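Local coordinates for protein 3',5'-cyclic-nucleotide phosphodiesterase 1 (Saccharomyces cerevisiae, PDB 4OJV) that is a low-affinity class-II cyclic-nucleotide phosphodiesterase, a two-zinc enzyme of the metallo-hydrolase clan built around two mixed beta sheets, at residues 202-207 with 230-235. Residues are numbered along the deposited sequence; the frame is centred on the assembly and turned at random.
Sequences FPWDVI and FRDRKS
Asp205 is the acceptor for two arginines, Arg231 and Arg233, on one face of an antiparallel beta hairpin (strands 204-215 and 222-232), close to its open end. Arg231 grips it side-on: NE (3.1 Å) and NH2 (3.0 Å) both donate to Asp205 OD2, the NE bond using the anti lone pair of OD2. The carboxylate stands nearly perpendicular to the guanidinium, at 87°, yet OD2 lies in the guanidinium plane. With CG anti to the backbone N (chi1 174°), the Arg231 chain runs out extended, then bends at chi3 to bring NE and NH2 round to OD2. Ile207 CD1 lies over a face of this guanidinium. Arg233 NH1 reaches Asp205 OD1 (2.9 Å) from above the carboxylate plane, while the Arg233 guanidinium lays one face against the Pro203 backbone. Lys198, on the neighbouring strand, also bridges to OD1. Backbone bonds pair Asp205 with Arg231 in both directions, and Arg233 N donates to Pro203 O at 169°, just beyond the last bridge. On the other face, Phe230 touches Trp204 CE3 through CD2 and Val206 CG2 through CE2 (3.6 Å); Leu25 of strand 22-27 touches both Trp204 and Phe230, tying the hairpin to the second sheet. Asp232 OD1 is linked to Trp204 NE1 through a water, while OD2 accepts from Ser235 N, an Asx motif, and also from Ser235 OG. The Trp204, Val206 and Phe230 face is thus mainly apolar, with Asp232 at its end; on the other, a buried carboxylate is met by three cationic side chains, which would probably favour its ionised form.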
loop_
_atom_site.group_PDB
_atom_site.type_symbol
_atom_site.label_atom_id
_atom_site.label_comp_id
_atom_site.label_asym_id
_atom_site.label_seq_id
_atom_site.Cartn_x
_atom_site.Cartn_y
_atom_site.Cartn_z
ATOM N N PHE A 202 25.170 -10.287 -7.138
ATOM C CA PHE A 202 25.919 -10.743 -5.978
ATOM C C PHE A 202 26.388 -12.172 -6.209
ATOM O O PHE A 202 25.707 -12.937 -6.887
ATOM C CB PHE A 202 25.090 -10.676 -4.692
ATOM C CG PHE A 202 24.430 -9.340 -4.442
ATOM C CD1 PHE A 202 25.061 -8.137 -4.761
ATOM C CD2 PHE A 202 23.177 -9.292 -3.835
ATOM C CE1 PHE A 202 24.439 -6.920 -4.518
ATOM C CE2 PHE A 202 22.554 -8.078 -3.585
ATOM C CZ PHE A 202 23.186 -6.895 -3.924
ATOM N N PRO A 203 27.542 -12.542 -5.622
ATOM C CA PRO A 203 28.085 -13.898 -5.783
ATOM C C PRO A 203 27.371 -14.876 -4.844
ATOM O O PRO A 203 27.994 -15.503 -3.969
ATOM C CB PRO A 203 29.565 -13.726 -5.429
ATOM C CG PRO A 203 29.581 -12.581 -4.474
ATOM C CD PRO A 203 28.484 -11.652 -4.917
ATOM N N TRP A 204 26.055 -14.966 -5.037
ATOM C CA TRP A 204 25.166 -15.741 -4.182
ATOM C C TRP A 204 24.383 -16.750 -4.958
ATOM O O TRP A 204 24.040 -16.530 -6.122
ATOM C CB TRP A 204 24.135 -14.847 -3.524
ATOM C CG TRP A 204 24.620 -13.796 -2.587
ATOM C CD1 TRP A 204 25.918 -13.512 -2.173
ATOM C CD2 TRP A 204 23.776 -12.834 -1.902
ATOM N NE1 TRP A 204 25.932 -12.459 -1.290
ATOM C CE2 TRP A 204 24.659 -12.003 -1.088
ATOM C CE3 TRP A 204 22.406 -12.587 -1.884
ATOM C CZ2 TRP A 204 24.171 -10.970 -0.297
ATOM C CZ3 TRP A 204 21.930 -11.550 -1.080
ATOM C CH2 TRP A 204 22.788 -10.765 -0.305
ATOM N N ASP A 205 24.080 -17.867 -4.310
ATOM C CA ASP A 205 23.089 -18.811 -4.805
ATOM C C ASP A 205 21.731 -18.459 -4.219
ATOM O O ASP A 205 21.646 -17.985 -3.081
ATOM C CB ASP A 205 23.428 -20.246 -4.382
ATOM C CG ASP A 205 24.749 -20.740 -4.935
ATOM O OD1 ASP A 205 25.171 -20.300 -6.023
ATOM O OD2 ASP A 205 25.346 -21.609 -4.271
ATOM N N VAL A 206 20.682 -18.704 -4.996
ATOM C CA VAL A 206 19.301 -18.624 -4.522
ATOM C C VAL A 206 18.633 -19.976 -4.755
ATOM O O VAL A 206 18.714 -20.534 -5.857
ATOM C CB VAL A 206 18.512 -17.446 -5.158
ATOM C CG1 VAL A 206 18.466 -17.532 -6.678
ATOM C CG2 VAL A 206 17.112 -17.342 -4.564
ATOM N N ILE A 207 17.992 -20.501 -3.711
ATOM C CA ILE A 207 17.380 -21.824 -3.768
ATOM C C ILE A 207 15.945 -21.707 -3.243
ATOM O O ILE A 207 15.746 -21.497 -2.046
ATOM C CB ILE A 207 18.162 -22.887 -2.944
ATOM C CG1 ILE A 207 19.684 -22.636 -2.986
ATOM C CG2 ILE A 207 17.801 -24.282 -3.435
ATOM C CD1 ILE A 207 20.484 -23.482 -2.011
ATOM N N PHE A 230 19.267 -17.913 0.526
ATOM C CA PHE A 230 20.345 -17.168 -0.125
ATOM C C PHE A 230 21.659 -17.605 0.490
ATOM O O PHE A 230 21.824 -17.533 1.701
ATOM C CB PHE A 230 20.153 -15.652 0.004
ATOM C CG PHE A 230 18.930 -15.144 -0.706
ATOM C CD1 PHE A 230 17.696 -15.101 -0.058
ATOM C CD2 PHE A 230 18.998 -14.761 -2.043
ATOM C CE1 PHE A 230 16.568 -14.653 -0.727
ATOM C CE2 PHE A 230 17.869 -14.315 -2.716
ATOM C CZ PHE A 230 16.654 -14.271 -2.053
ATOM N N ARG A 231 22.581 -18.058 -0.359
ATOM C CA ARG A 231 23.879 -18.541 0.105
ATOM C C ARG A 231 25.007 -17.726 -0.502
ATOM O O ARG A 231 25.120 -17.626 -1.725
ATOM C CB ARG A 231 24.054 -20.019 -0.234
ATOM C CG ARG A 231 25.447 -20.560 0.096
ATOM C CD ARG A 231 25.502 -22.077 0.024
ATOM N NE ARG A 231 25.155 -22.542 -1.311
ATOM C CZ ARG A 231 24.533 -23.682 -1.580
ATOM N NH1 ARG A 231 24.191 -24.510 -0.594
ATOM N NH2 ARG A 231 24.256 -23.996 -2.841
ATOM N N ASP A 232 25.835 -17.137 0.354
ATOM C CA ASP A 232 27.047 -16.482 -0.111
ATOM C C ASP A 232 28.064 -17.565 -0.458
ATOM O O ASP A 232 28.458 -18.338 0.411
ATOM C CB ASP A 232 27.615 -15.579 0.973
ATOM C CG ASP A 232 28.924 -14.959 0.570
ATOM O OD1 ASP A 232 28.965 -14.338 -0.501
ATOM O OD2 ASP A 232 29.907 -15.114 1.314
ATOM N N ARG A 233 28.487 -17.625 -1.717
ATOM C CA ARG A 233 29.349 -18.726 -2.141
ATOM C C ARG A 233 30.717 -18.757 -1.481
ATOM O O ARG A 233 31.227 -19.837 -1.181
ATOM C CB ARG A 233 29.451 -18.795 -3.657
ATOM C CG ARG A 233 28.211 -19.404 -4.289
ATOM C CD ARG A 233 28.450 -19.744 -5.747
ATOM N NE ARG A 233 28.785 -18.551 -6.521
ATOM C CZ ARG A 233 27.898 -17.728 -7.071
ATOM N NH1 ARG A 233 26.601 -17.955 -6.939
ATOM N NH2 ARG A 233 28.316 -16.673 -7.760
ATOM N N LYS A 234 31.285 -17.586 -1.209
ATOM C CA LYS A 234 32.623 -17.531 -0.602
ATOM C C LYS A 234 32.632 -18.047 0.836
ATOM O O LYS A 234 33.385 -18.967 1.172
ATOM C CB LYS A 234 33.197 -16.112 -0.648
ATOM C CG LYS A 234 34.594 -15.997 -0.045
ATOM C CD LYS A 234 35.104 -14.565 -0.047
ATOM C CE LYS A 234 36.563 -14.505 0.382
ATOM N NZ LYS A 234 37.097 -13.117 0.349
ATOM N N SER A 235 31.789 -17.445 1.673
ATOM C CA SER A 235 31.735 -17.762 3.097
ATOM C C SER A 235 30.939 -19.026 3.393
ATOM O O SER A 235 31.106 -19.631 4.453
ATOM C CB SER A 235 31.134 -16.593 3.879
ATOM O OG SER A 235 29.743 -16.477 3.602
HETATM O O HOH W 1 25.930 -15.454 -8.592
HETATM O O HOH W 2 30.459 -15.215 -2.521
HETATM O O HOH W 3 28.607 -11.667 -0.486
#